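Local coordinates for putative lipoprotein (Bacteroides fragilis, PDB 3NQI) that is of unknown molecular function but, as a putative lipoprotein, is probably tethered to a membrane and may bind lipid, at residues G14-N19 with T33-T38; V25-A30 with I71-D76; I124-L129 with F150-Y155; Q198-Y203 with T210-I215; Q220-E223 with E229-S232. All coordinates share one frame; numbering follows the deposited sequence. Where two conformers were deposited one is given.

How the contacts relate
Contacts 1 and 2 share the N-terminal group of strands, with centres about 4 Å apart and strand 24-28 lying between the two strands of contact 1; their segments alternate along the chain. Contact 3 follows in the middle of the molecule, its centre about 22 Å from that of contact 1, and Val15 of strand 11-21 packs on Val125 of strand 123-132. Contact 4 lies about 15 Å from contact 3, centre to centre, joined to it by Cys154 on Ile199 and Ile124 on Ile215. Contacts 4 and 5 both use strand 214-221, their centres about 29 Å apart. The N-terminal strands join the C-terminal part by pairing of strands 49-56 and 78-87 and by side-chain packing.

Contact 1 (G14-N19 with T33-T38); sequences GVVKVN and TELIPT
Val16 and Leu35 meet inside a small barrel-like ring of strands, in which 11-21, 24-28, 34-37, 68-73 and 49-56 pair in turn until the last returns to the first. Strands 11-21 and 34-37 are not paired with each other, and strand 24-28 separates them. Val16 CG1 reaches Leu35 CD1 at 4.4 Å, a light apolar touch between two buried side chains. On the other face of the strands, Asn19 and Glu34 approach without bonding to each other. Their amide and carboxylate planes are turned 72° apart.

The strand between them explains both encounters. Val16 also packs on Phe27 and on Ile52 of strand 49-56, while Leu35 touches Ile71. Thr26 OG1 lies within hydrogen-bonding reach of both Asn19 OD1 and Glu34 OE2, its one proton probably shared or given to one of them. Thr28 OG1 holds Asn19 OD1 as well, and Arg21 forms a weak, long ion pair with Glu34. With CG swung opposite the backbone N (chi1 -178°) and the chain extended beyond it, Glu34 can span the gap to the Thr26 hydroxyl. Its carboxylate comes no closer to the amide than 4.2 Å, from OE2 to Asn19 OD1.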
# COMPACT_ATOMS: atom_id res chain seq x y z
N GLY A 14 6.47 -9.00 -7.46
CA GLY A 14 6.70 -8.27 -6.24
C GLY A 14 6.59 -6.77 -6.44
O GLY A 14 6.44 -6.28 -7.56
N VAL A 15 6.78 -6.07 -5.34
CA VAL A 15 6.63 -4.64 -5.24
C VAL A 15 7.98 -4.03 -5.61
O VAL A 15 9.01 -4.47 -5.16
CB VAL A 15 6.22 -4.27 -3.82
CG1 VAL A 15 6.28 -2.81 -3.61
CG2 VAL A 15 4.79 -4.83 -3.56
N VAL A 16 7.94 -2.98 -6.42
CA VAL A 16 9.15 -2.30 -6.88
C VAL A 16 8.93 -0.82 -6.96
O VAL A 16 7.84 -0.37 -7.11
CB VAL A 16 9.59 -2.76 -8.31
CG1 VAL A 16 9.96 -4.19 -8.32
CG2 VAL A 16 8.49 -2.44 -9.38
N LYS A 17 10.02 -0.06 -6.89
CA LYS A 17 9.96 1.36 -7.14
C LYS A 17 10.05 1.53 -8.67
O LYS A 17 10.67 0.73 -9.35
CB LYS A 17 11.15 2.05 -6.49
CG LYS A 17 11.20 3.54 -6.71
CD LYS A 17 12.50 4.13 -6.19
CE LYS A 17 12.51 5.65 -6.39
NZ LYS A 17 13.46 6.33 -5.46
N VAL A 18 9.39 2.57 -9.19
CA VAL A 18 9.36 2.85 -10.61
C VAL A 18 10.34 4.00 -10.88
O VAL A 18 10.24 5.06 -10.25
CB VAL A 18 7.92 3.28 -11.01
CG1 VAL A 18 7.84 3.71 -12.51
CG2 VAL A 18 6.90 2.14 -10.60
N ASN A 19 11.29 3.81 -11.81
CA ASN A 19 12.22 4.90 -12.16
C ASN A 19 11.89 5.54 -13.51
O ASN A 19 11.51 4.85 -14.44
CB ASN A 19 13.63 4.35 -12.24
CG ASN A 19 13.98 3.48 -11.06
OD1 ASN A 19 14.43 2.33 -11.21
ND2 ASN A 19 13.78 4.02 -9.89
N THR A 33 18.28 -3.59 -6.43
CA THR A 33 18.69 -3.97 -7.78
C THR A 33 17.82 -3.25 -8.82
O THR A 33 16.60 -3.28 -8.70
CB THR A 33 18.51 -5.48 -7.99
OG1 THR A 33 19.05 -6.17 -6.86
CG2 THR A 33 19.17 -5.94 -9.31
N GLU A 34 18.43 -2.62 -9.82
CA GLU A 34 17.65 -2.04 -10.92
C GLU A 34 17.22 -3.15 -11.89
O GLU A 34 18.02 -4.00 -12.29
CB GLU A 34 18.41 -0.93 -11.66
CG GLU A 34 17.61 -0.26 -12.79
CD GLU A 34 18.13 1.12 -13.21
OE1 GLU A 34 19.21 1.52 -12.75
OE2 GLU A 34 17.48 1.81 -14.02
N LEU A 35 15.94 -3.15 -12.25
CA LEU A 35 15.39 -4.13 -13.20
C LEU A 35 15.07 -3.40 -14.51
O LEU A 35 14.28 -2.44 -14.50
CB LEU A 35 14.17 -4.86 -12.63
CG LEU A 35 14.43 -5.47 -11.23
CD1 LEU A 35 13.12 -6.11 -10.67
CD2 LEU A 35 15.60 -6.48 -11.29
N ILE A 36 15.70 -3.85 -15.60
CA ILE A 36 15.62 -3.16 -16.89
C ILE A 36 14.73 -3.94 -17.87
O ILE A 36 15.11 -5.03 -18.31
CB ILE A 36 17.00 -3.00 -17.53
CG1 ILE A 36 18.02 -2.39 -16.53
CG2 ILE A 36 16.92 -2.17 -18.83
CD1 ILE A 36 17.91 -0.92 -16.35
N PRO A 37 13.57 -3.40 -18.22
CA PRO A 37 12.71 -4.12 -19.15
C PRO A 37 13.29 -4.18 -20.55
O PRO A 37 13.87 -3.20 -21.02
CB PRO A 37 11.42 -3.29 -19.18
CG PRO A 37 11.48 -2.40 -18.04
CD PRO A 37 12.94 -2.14 -17.78
N THR A 38 13.17 -5.35 -21.17
CA THR A 38 13.56 -5.55 -22.54
C THR A 38 12.34 -5.86 -23.43
O THR A 38 12.51 -6.19 -24.60
CB THR A 38 14.50 -6.75 -22.66
OG1 THR A 38 13.81 -7.92 -22.22
CG2 THR A 38 15.76 -6.53 -21.81

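Contact 2 (V25-A30 with I71-D76); sequences VTFTDA and ITLLAD. With CD (cadmium ion), chain F.
Phe27 meets Leu73 and Ile71 across the interior of the N-terminal strands, and this apolar meeting is the compact part of the contact. Leu73 CD1 lies 4.0 Å from Phe27 CE2, at the ring edge and near its plane, and Leu73 CD2 follows at 4.2 Å from the same carbon. The two side chains come from opposite directions, each with CG opposite its carbonyl carbon (chi1 -51° for Phe27, -66° for Leu73). Ile71 CD1 approaches Phe27 CD2 obliquely at a wider 4.4 Å. Val16, Pro37 and Val43 pack on Phe27, and Ile52 touches Leu73, so the aromatic ring sits in a hydrocarbon setting.

Farther along, Ala75 and Asp76 are exposed. There Asp76 binds a cadmium ion through OD1 alone at 2.2 Å; OD2 stays 3.2 Å from the cadmium. Four waters and one atom from elsewhere bring the ion to six ligands, one water standing across from Asp76 OD1 at 2.1 Å from the cadmium. Strands 24-28 and 68-73 are separated by 34-37, which pairs with both, and the meeting of their inward residues over it is consistent with the core of a small barrel-like sheet.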
# COMPACT_ATOMS: atom_id res chain seq x y z
N VAL A 25 11.10 3.81 -18.67
CA VAL A 25 10.80 3.35 -17.31
C VAL A 25 11.64 2.15 -16.93
O VAL A 25 11.71 1.19 -17.69
CB VAL A 25 9.33 2.94 -17.19
CG1 VAL A 25 9.07 2.34 -15.79
CG2 VAL A 25 8.42 4.10 -17.50
N THR A 26 12.30 2.18 -15.77
CA THR A 26 12.87 0.95 -15.19
C THR A 26 12.28 0.77 -13.78
O THR A 26 11.52 1.61 -13.31
CB THR A 26 14.42 0.94 -15.15
OG1 THR A 26 14.89 1.83 -14.13
CG2 THR A 26 14.99 1.35 -16.51
N PHE A 27 12.65 -0.32 -13.12
CA PHE A 27 12.24 -0.59 -11.74
C PHE A 27 13.41 -0.87 -10.81
O PHE A 27 14.51 -1.21 -11.27
CB PHE A 27 11.30 -1.79 -11.74
CG PHE A 27 10.18 -1.66 -12.72
CD1 PHE A 27 9.08 -0.87 -12.44
CD2 PHE A 27 10.25 -2.31 -13.96
CE1 PHE A 27 8.05 -0.77 -13.34
CE2 PHE A 27 9.23 -2.19 -14.87
CZ PHE A 27 8.13 -1.41 -14.57
N THR A 28 13.18 -0.71 -9.51
CA THR A 28 14.18 -1.06 -8.47
C THR A 28 13.53 -1.94 -7.41
O THR A 28 12.54 -1.53 -6.83
CB THR A 28 14.77 0.20 -7.83
OG1 THR A 28 15.39 0.99 -8.85
CG2 THR A 28 15.80 -0.15 -6.73
N ASP A 29 14.08 -3.14 -7.16
CA ASP A 29 13.46 -4.01 -6.15
C ASP A 29 13.89 -3.57 -4.75
O ASP A 29 14.67 -2.62 -4.61
CB ASP A 29 13.75 -5.51 -6.43
CG ASP A 29 15.20 -5.90 -6.21
OD1 ASP A 29 16.00 -5.12 -5.62
OD2 ASP A 29 15.56 -7.03 -6.62
N ALA A 30 13.34 -4.23 -3.73
CA ALA A 30 13.61 -3.88 -2.31
C ALA A 30 15.07 -4.08 -1.91
O ALA A 30 15.58 -3.41 -1.02
CB ALA A 30 12.68 -4.66 -1.38
N ILE A 71 15.14 -7.64 -17.57
CA ILE A 71 13.96 -8.48 -17.36
C ILE A 71 12.95 -8.40 -18.50
O ILE A 71 12.92 -7.46 -19.27
CB ILE A 71 13.21 -8.14 -16.03
CG1 ILE A 71 12.77 -6.68 -15.99
CG2 ILE A 71 14.09 -8.43 -14.81
CD1 ILE A 71 11.62 -6.39 -15.02
N THR A 72 12.11 -9.42 -18.58
CA THR A 72 10.94 -9.40 -19.44
C THR A 72 9.71 -9.39 -18.53
O THR A 72 9.52 -10.29 -17.74
CB THR A 72 10.97 -10.65 -20.37
OG1 THR A 72 12.10 -10.54 -21.24
CG2 THR A 72 9.67 -10.77 -21.21
N LEU A 73 8.89 -8.34 -18.65
CA LEU A 73 7.64 -8.28 -17.94
C LEU A 73 6.71 -9.31 -18.55
O LEU A 73 6.62 -9.43 -19.79
CB LEU A 73 7.03 -6.87 -18.02
CG LEU A 73 7.88 -5.83 -17.27
CD1 LEU A 73 7.63 -4.41 -17.75
CD2 LEU A 73 7.62 -5.93 -15.74
N LEU A 74 6.04 -10.05 -17.68
CA LEU A 74 5.08 -11.08 -18.07
C LEU A 74 3.59 -10.62 -17.95
O LEU A 74 2.67 -11.37 -18.30
CB LEU A 74 5.36 -12.34 -17.25
CG LEU A 74 6.70 -13.03 -17.55
CD1 LEU A 74 6.94 -14.21 -16.59
CD2 LEU A 74 6.80 -13.53 -19.00
N ALA A 75 3.36 -9.41 -17.45
CA ALA A 75 2.00 -8.88 -17.35
C ALA A 75 2.17 -7.40 -17.40
O ALA A 75 3.26 -6.90 -17.17
CB ALA A 75 1.35 -9.27 -16.05
N ASP A 76 1.09 -6.68 -17.69
CA ASP A 76 1.15 -5.22 -17.65
C ASP A 76 1.45 -4.72 -16.22
O ASP A 76 0.73 -5.04 -15.28
CB ASP A 76 -0.14 -4.63 -18.18
CG ASP A 76 -0.08 -3.12 -18.35
OD1 ASP A 76 1.00 -2.49 -18.64
OD2 ASP A 76 -1.19 -2.56 -18.25
CD CD F . 0.93 -0.29 -18.79
O HOH W 1 -1.42 -0.19 -18.80
O HOH W 2 0.69 0.04 -16.31
O HOH W 3 0.69 1.79 -18.76
O HOH W 4 0.46 -0.28 -21.22

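Contact 3 (I124-L129 with F150-Y155); sequences IVLPVL and FTLVCY
Leu126 and Leu152 meet in the buried interior of a strongly curled sheet, where strands 123-132 and 148-155 turn side chains toward each other with no hydrogen bonds between them. Strands 186-195 and 78-87 connect the two by backbone pairing, so the strands curl round to bring these faces together. The segment axes approach to 10.4 Å, and their directions differ by 134°.

Leu152 is gripped by two neighbours, one on each methyl. Its CD2 meets Leu126 CD2 tip to tip at 3.9 Å, and its CD1 touches Ile124 CD1 at 4.0 Å. Ile124 holds CG1 in the crowded position between backbone N and carbonyl carbon (chi1 59°), and from there its extended end crosses Leu152 at a slant. At the other end of the contact Val128 covers one face of the Phe150 ring. Its CG2 stands over that face, while CG1 comes down near the rim, 3.6 Å from Phe150 CE1. The ring is further fixed by stacking with Tyr172 and by an edge-to-face contact with Tyr130.

Tyr194 adds to the core by touching Leu152 and bonding through its hydroxyl to the backbone O of Phe150. All five side chains that meet are buried and carry no polar atoms, which implies that the direct contact probably rests on dispersion and exclusion of water, the backbone bonds running through the strands between.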
# COMPACT_ATOMS: atom_id res chain seq x y z
N ILE A 124 6.38 2.59 2.87
CA ILE A 124 5.89 1.35 3.44
C ILE A 124 4.73 0.82 2.57
O ILE A 124 4.14 1.56 1.78
CB ILE A 124 5.44 1.51 4.90
CG1 ILE A 124 4.33 2.54 4.97
CG2 ILE A 124 6.67 1.87 5.85
CD1 ILE A 124 3.62 2.61 6.36
N VAL A 125 4.49 -0.49 2.73
CA VAL A 125 3.55 -1.21 1.89
C VAL A 125 2.52 -1.97 2.72
O VAL A 125 2.89 -2.70 3.64
CB VAL A 125 4.25 -2.13 0.91
CG1 VAL A 125 3.16 -2.85 -0.00
CG2 VAL A 125 5.20 -1.31 0.01
N LEU A 126 1.24 -1.75 2.39
CA LEU A 126 0.14 -2.54 2.98
C LEU A 126 -0.40 -3.59 2.01
O LEU A 126 -0.86 -3.26 0.96
CB LEU A 126 -0.99 -1.63 3.46
CG LEU A 126 -0.87 -0.90 4.81
CD1 LEU A 126 0.43 -0.25 4.98
CD2 LEU A 126 -2.12 0.12 4.94
N PRO A 127 -0.30 -4.90 2.36
CA PRO A 127 -1.12 -5.86 1.63
C PRO A 127 -2.56 -5.73 2.07
O PRO A 127 -2.78 -5.76 3.29
CB PRO A 127 -0.55 -7.21 2.06
CG PRO A 127 0.54 -6.91 3.01
CD PRO A 127 0.37 -5.54 3.51
N VAL A 128 -3.54 -5.45 1.19
CA VAL A 128 -4.90 -5.39 1.60
C VAL A 128 -5.73 -6.58 1.03
O VAL A 128 -5.66 -6.87 -0.17
CB VAL A 128 -5.58 -4.01 1.25
CG1 VAL A 128 -6.86 -3.93 2.04
CG2 VAL A 128 -4.66 -2.88 1.63
N LEU A 129 -6.42 -7.32 1.91
CA LEU A 129 -7.43 -8.35 1.55
C LEU A 129 -8.80 -7.71 1.84
O LEU A 129 -9.11 -7.29 2.97
CB LEU A 129 -7.19 -9.66 2.29
CG LEU A 129 -7.75 -11.02 1.82
CD1 LEU A 129 -7.28 -11.38 0.42
CD2 LEU A 129 -7.33 -12.09 2.81
N PHE A 150 -7.67 3.60 0.18
CA PHE A 150 -7.02 3.20 1.41
C PHE A 150 -6.03 4.31 1.75
O PHE A 150 -4.92 4.40 1.16
CB PHE A 150 -6.28 1.86 1.22
CG PHE A 150 -7.16 0.76 0.75
CD1 PHE A 150 -7.89 0.02 1.66
CD2 PHE A 150 -7.31 0.52 -0.62
CE1 PHE A 150 -8.74 -0.99 1.23
CE2 PHE A 150 -8.12 -0.51 -1.08
CZ PHE A 150 -8.83 -1.28 -0.15
N THR A 151 -6.44 5.18 2.67
CA THR A 151 -5.63 6.33 3.04
C THR A 151 -5.03 6.16 4.41
O THR A 151 -5.78 5.85 5.38
CB THR A 151 -6.52 7.57 3.06
OG1 THR A 151 -7.05 7.74 1.77
CG2 THR A 151 -5.74 8.86 3.46
N LEU A 152 -3.71 6.34 4.53
CA LEU A 152 -3.07 6.35 5.87
C LEU A 152 -3.06 7.75 6.43
O LEU A 152 -2.60 8.70 5.75
CB LEU A 152 -1.66 5.81 5.87
CG LEU A 152 -1.55 4.32 5.71
CD1 LEU A 152 -0.03 4.01 5.66
CD2 LEU A 152 -2.30 3.54 6.89
N VAL A 153 -3.55 7.89 7.67
CA VAL A 153 -3.63 9.19 8.32
C VAL A 153 -2.80 9.19 9.62
O VAL A 153 -2.93 8.31 10.48
CB VAL A 153 -5.11 9.62 8.57
CG1 VAL A 153 -5.25 11.11 9.10
CG2 VAL A 153 -5.99 9.40 7.29
N CYS A 154 -1.93 10.18 9.71
CA CYS A 154 -1.21 10.54 10.94
C CYS A 154 -1.91 11.75 11.56
O CYS A 154 -2.00 12.84 10.94
CB CYS A 154 0.21 10.91 10.60
SG CYS A 154 1.17 11.26 12.08
N TYR A 155 -2.44 11.57 12.76
CA TYR A 155 -3.07 12.69 13.51
C TYR A 155 -1.97 13.34 14.34
O TYR A 155 -1.54 12.82 15.36
CB TYR A 155 -4.26 12.24 14.39
CG TYR A 155 -5.36 11.66 13.53
CD1 TYR A 155 -6.16 12.47 12.74
CD2 TYR A 155 -5.54 10.30 13.46
CE1 TYR A 155 -7.14 11.94 11.93
CE2 TYR A 155 -6.51 9.75 12.65
CZ TYR A 155 -7.30 10.55 11.88
OH TYR A 155 -8.23 9.99 11.04

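Contact 4 (Q198-Y203 with T210-I215); sequences QILREY and TKPAKI
Pro212 packs against Leu200 and Tyr203 of helix 197-207, and three kinds of interaction can be separated. The first is apolar. Leu200 CD2 lies 3.7 Å from Pro212 CD, the two side chains crossing at about a right angle. Tyr203 CE2 is also 3.7 Å from Pro212 CD, so both residues touch that carbon, Leu200 reaching on to CG and Tyr203 to CB. Tyr242 adds to this patch by touching Leu200 and Pro212.

The second kind is aromatic ring against backbone. Tyr203 carries CG opposite its own N (chi1 157°), which brings the ring obliquely against the Lys211-Pro212 peptide. Its CE2 comes 3.5 Å from Pro212 N, and its OH lies 3.3 Å from Pro212 CA.

Polar bonds fix the surroundings. The Tyr203 hydroxyl hydrogen-bonds to the backbone O of Asp163, a residue that with Ile165 forms a cadmium site; a cadmium ion, probably that of this site, lies about 6 Å from the tyrosine side chain. Ala213 pairs by backbone with Thr164 and Tyr242, and the helix keeps its own bond from Tyr203 N to Ile199 O at 2.9 Å. The arrangement is that of a helix packed on the loop that leads into strand 214-221, a local helix-to-strand connection.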
# COMPACT_ATOMS: atom_id res chain seq x y z
N GLN A 198 6.88 12.87 4.26
CA GLN A 198 6.24 14.06 4.85
C GLN A 198 5.72 13.74 6.25
O GLN A 198 5.90 14.54 7.16
CB GLN A 198 5.13 14.61 3.98
CG GLN A 198 5.65 15.30 2.70
CD GLN A 198 4.56 15.88 1.82
OE1 GLN A 198 3.38 15.60 2.02
NE2 GLN A 198 4.94 16.71 0.84
N ILE A 199 5.22 12.52 6.44
CA ILE A 199 4.71 12.07 7.73
C ILE A 199 5.87 12.00 8.72
O ILE A 199 5.77 12.49 9.85
CB ILE A 199 4.05 10.69 7.68
CG1 ILE A 199 2.98 10.58 6.59
CG2 ILE A 199 3.45 10.40 9.03
CD1 ILE A 199 2.11 11.78 6.45
N LEU A 200 6.97 11.38 8.28
CA LEU A 200 8.18 11.26 9.10
C LEU A 200 8.74 12.62 9.50
O LEU A 200 9.15 12.78 10.64
CB LEU A 200 9.23 10.36 8.45
CG LEU A 200 8.89 8.87 8.38
CD1 LEU A 200 9.77 8.09 7.33
CD2 LEU A 200 9.03 8.21 9.76
N ARG A 201 8.73 13.59 8.59
CA ARG A 201 9.22 14.93 8.86
C ARG A 201 8.40 15.56 10.01
O ARG A 201 8.99 16.12 10.95
CB ARG A 201 9.14 15.78 7.59
CG ARG A 201 10.02 17.00 7.60
CD ARG A 201 9.63 18.01 6.52
NE ARG A 201 8.19 18.14 6.41
CZ ARG A 201 7.38 18.77 7.26
NH1 ARG A 201 7.83 19.35 8.34
NH2 ARG A 201 6.09 18.78 7.03
N GLU A 202 7.07 15.47 9.93
CA GLU A 202 6.18 16.02 10.97
C GLU A 202 6.32 15.30 12.30
O GLU A 202 6.33 15.93 13.33
CB GLU A 202 4.71 16.05 10.54
CG GLU A 202 4.42 17.25 9.66
CD GLU A 202 4.51 18.57 10.43
OE1 GLU A 202 3.52 18.95 11.08
OE2 GLU A 202 5.53 19.23 10.45
N TYR A 203 6.51 14.00 12.25
CA TYR A 203 6.73 13.19 13.41
C TYR A 203 8.03 13.61 14.14
O TYR A 203 8.10 13.74 15.37
CB TYR A 203 6.81 11.71 13.01
CG TYR A 203 7.55 10.90 14.02
CD1 TYR A 203 6.92 10.44 15.19
CD2 TYR A 203 8.93 10.68 13.88
CE1 TYR A 203 7.65 9.76 16.13
CE2 TYR A 203 9.65 10.00 14.82
CZ TYR A 203 9.01 9.51 15.94
OH TYR A 203 9.75 8.83 16.91
N THR A 210 14.81 11.56 15.73
CA THR A 210 15.29 11.51 14.33
C THR A 210 14.52 10.49 13.48
O THR A 210 14.39 10.63 12.25
CB THR A 210 16.76 11.13 14.26
OG1 THR A 210 16.93 9.82 14.82
CG2 THR A 210 17.65 12.11 15.03
N LYS A 211 13.99 9.47 14.15
CA LYS A 211 13.22 8.41 13.51
C LYS A 211 12.46 7.59 14.57
O LYS A 211 12.90 7.50 15.70
CB LYS A 211 14.14 7.45 12.75
CG LYS A 211 15.21 6.82 13.59
CD LYS A 211 15.98 5.81 12.82
CE LYS A 211 17.03 5.16 13.69
NZ LYS A 211 17.88 4.20 12.88
N PRO A 212 11.34 6.99 14.19
CA PRO A 212 10.61 6.17 15.15
C PRO A 212 11.28 4.83 15.27
O PRO A 212 11.94 4.43 14.30
CB PRO A 212 9.26 5.99 14.49
CG PRO A 212 9.55 6.03 13.02
CD PRO A 212 10.69 7.01 12.87
N ALA A 213 11.15 4.16 16.41
CA ALA A 213 11.56 2.74 16.53
C ALA A 213 10.58 1.87 15.71
O ALA A 213 10.97 0.89 15.11
CB ALA A 213 11.54 2.29 18.00
N LYS A 214 9.30 2.23 15.70
CA LYS A 214 8.32 1.42 14.94
C LYS A 214 7.18 2.27 14.43
O LYS A 214 6.87 3.36 14.97
CB LYS A 214 7.88 0.17 15.76
CG LYS A 214 6.96 0.42 16.90
CD LYS A 214 6.50 -0.91 17.57
CE LYS A 214 5.67 -0.62 18.81
NZ LYS A 214 5.48 -1.79 19.67
N ILE A 215 6.59 1.79 13.35
CA ILE A 215 5.38 2.38 12.78
C ILE A 215 4.25 1.38 13.05
O ILE A 215 4.42 0.15 12.90
CB ILE A 215 5.50 2.63 11.27
CG1 ILE A 215 6.72 3.54 10.98
CG2 ILE A 215 4.14 3.18 10.72
CD1 ILE A 215 7.13 3.68 9.47

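Contact 5 (Q220-E223 with E229-S232); sequences QQNE and EDTS
Asn222 turns CG opposite its backbone N (chi1 178°), as Asp230 does (chi1 -167°), and the two side chains meet at about a right angle near Ser232. The amide of Asn222 thus lies against Asp230 and Ser232, ND2 toward the first and OD1 toward the second. Its ND2 lies 3.6 Å from Asp230 CB, and its OD1 lies 3.6 Å from Ser232 CB. These are packing contacts, and no direct hydrogen bond crosses between the segments.

The bonds that hold these groups are made within the loop and just beside it. Asp230 closes an Asx turn: Ser232 N donates to Asp230 OD2 at 2.8 Å with an N-H...O angle of 154°, coming from above the carboxylate plane. Asn222 OD1 takes the backbone N-H groups of Tyr224 and Asn225, and its ND2 bonds to Thr233 OG1, with a weak further bond to Lys227 O. The amide therefore spans the connection, tying its start to its end. One water bridges the segments directly, accepting from Glu223 N at 2.8 Å and donating to Ser232 O at 2.6 Å.

Outside the loop, Arg131 bonds to Asn222 O, and Gln221 pairs by backbone with Ile234, which continues the antiparallel pairing of strands 214-221 and 234-241. The chemistry implies that this beta-hairpin connection is shaped in large part by side chains bonded to backbone, with one side chain-side chain bond, to Thr233, and a water bridge, the buried Asn222 amide being satisfied at both its oxygen and its nitrogen.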
# COMPACT_ATOMS: atom_id res chain seq x y z
N GLN A 220 -9.58 -1.20 10.92
CA GLN A 220 -10.88 -1.84 11.23
C GLN A 220 -11.10 -2.98 10.25
O GLN A 220 -11.13 -2.79 9.01
CB GLN A 220 -12.04 -0.85 11.20
CG GLN A 220 -11.94 0.19 12.25
CD GLN A 220 -13.13 1.11 12.30
OE1 GLN A 220 -14.08 0.91 13.10
NE2 GLN A 220 -13.09 2.14 11.47
N GLN A 221 -11.13 -4.20 10.80
CA GLN A 221 -11.27 -5.35 9.95
C GLN A 221 -12.37 -6.27 10.41
O GLN A 221 -12.78 -6.25 11.56
CB GLN A 221 -9.94 -6.08 9.79
CG GLN A 221 -9.48 -6.83 10.91
CD GLN A 221 -8.08 -7.41 10.66
OE1 GLN A 221 -7.17 -6.69 10.25
NE2 GLN A 221 -7.91 -8.69 10.93
N ASN A 222 -12.88 -7.05 9.46
CA ASN A 222 -14.02 -7.95 9.74
C ASN A 222 -13.82 -9.16 8.84
O ASN A 222 -13.81 -9.03 7.60
CB ASN A 222 -15.32 -7.20 9.47
CG ASN A 222 -16.61 -8.05 9.67
OD1 ASN A 222 -16.63 -9.29 9.51
ND2 ASN A 222 -17.69 -7.35 10.02
N GLU A 223 -13.56 -10.30 9.47
CA GLU A 223 -13.26 -11.54 8.78
C GLU A 223 -14.51 -12.21 8.18
O GLU A 223 -14.36 -13.17 7.42
CB GLU A 223 -12.65 -12.58 9.77
N GLU A 229 -20.28 -1.60 10.99
CA GLU A 229 -20.96 -1.60 12.32
C GLU A 229 -21.40 -2.97 12.82
O GLU A 229 -22.20 -3.07 13.71
CB GLU A 229 -22.18 -0.67 12.33
CG GLU A 229 -21.88 0.79 11.98
CD GLU A 229 -20.76 1.39 12.84
OE1 GLU A 229 -20.77 1.23 14.10
OE2 GLU A 229 -19.85 2.03 12.25
N ASP A 230 -20.86 -4.03 12.25
CA ASP A 230 -21.11 -5.38 12.72
C ASP A 230 -20.29 -5.67 13.99
O ASP A 230 -19.16 -5.17 14.17
CB ASP A 230 -20.73 -6.35 11.61
CG ASP A 230 -21.23 -7.74 11.87
OD1 ASP A 230 -22.40 -8.01 11.62
OD2 ASP A 230 -20.41 -8.57 12.30
N THR A 231 -20.84 -6.52 14.87
CA THR A 231 -20.10 -6.90 16.06
C THR A 231 -18.85 -7.74 15.70
O THR A 231 -18.01 -7.93 16.56
CB THR A 231 -20.99 -7.59 17.15
OG1 THR A 231 -21.64 -8.72 16.57
CG2 THR A 231 -22.06 -6.62 17.66
N SER A 232 -18.71 -8.21 14.45
CA SER A 232 -17.48 -8.89 14.04
C SER A 232 -16.33 -7.96 13.62
O SER A 232 -15.23 -8.45 13.35
CB SER A 232 -17.72 -9.88 12.92
OG SER A 232 -18.32 -11.05 13.44
O HOH W 5 -13.59 -10.21 12.26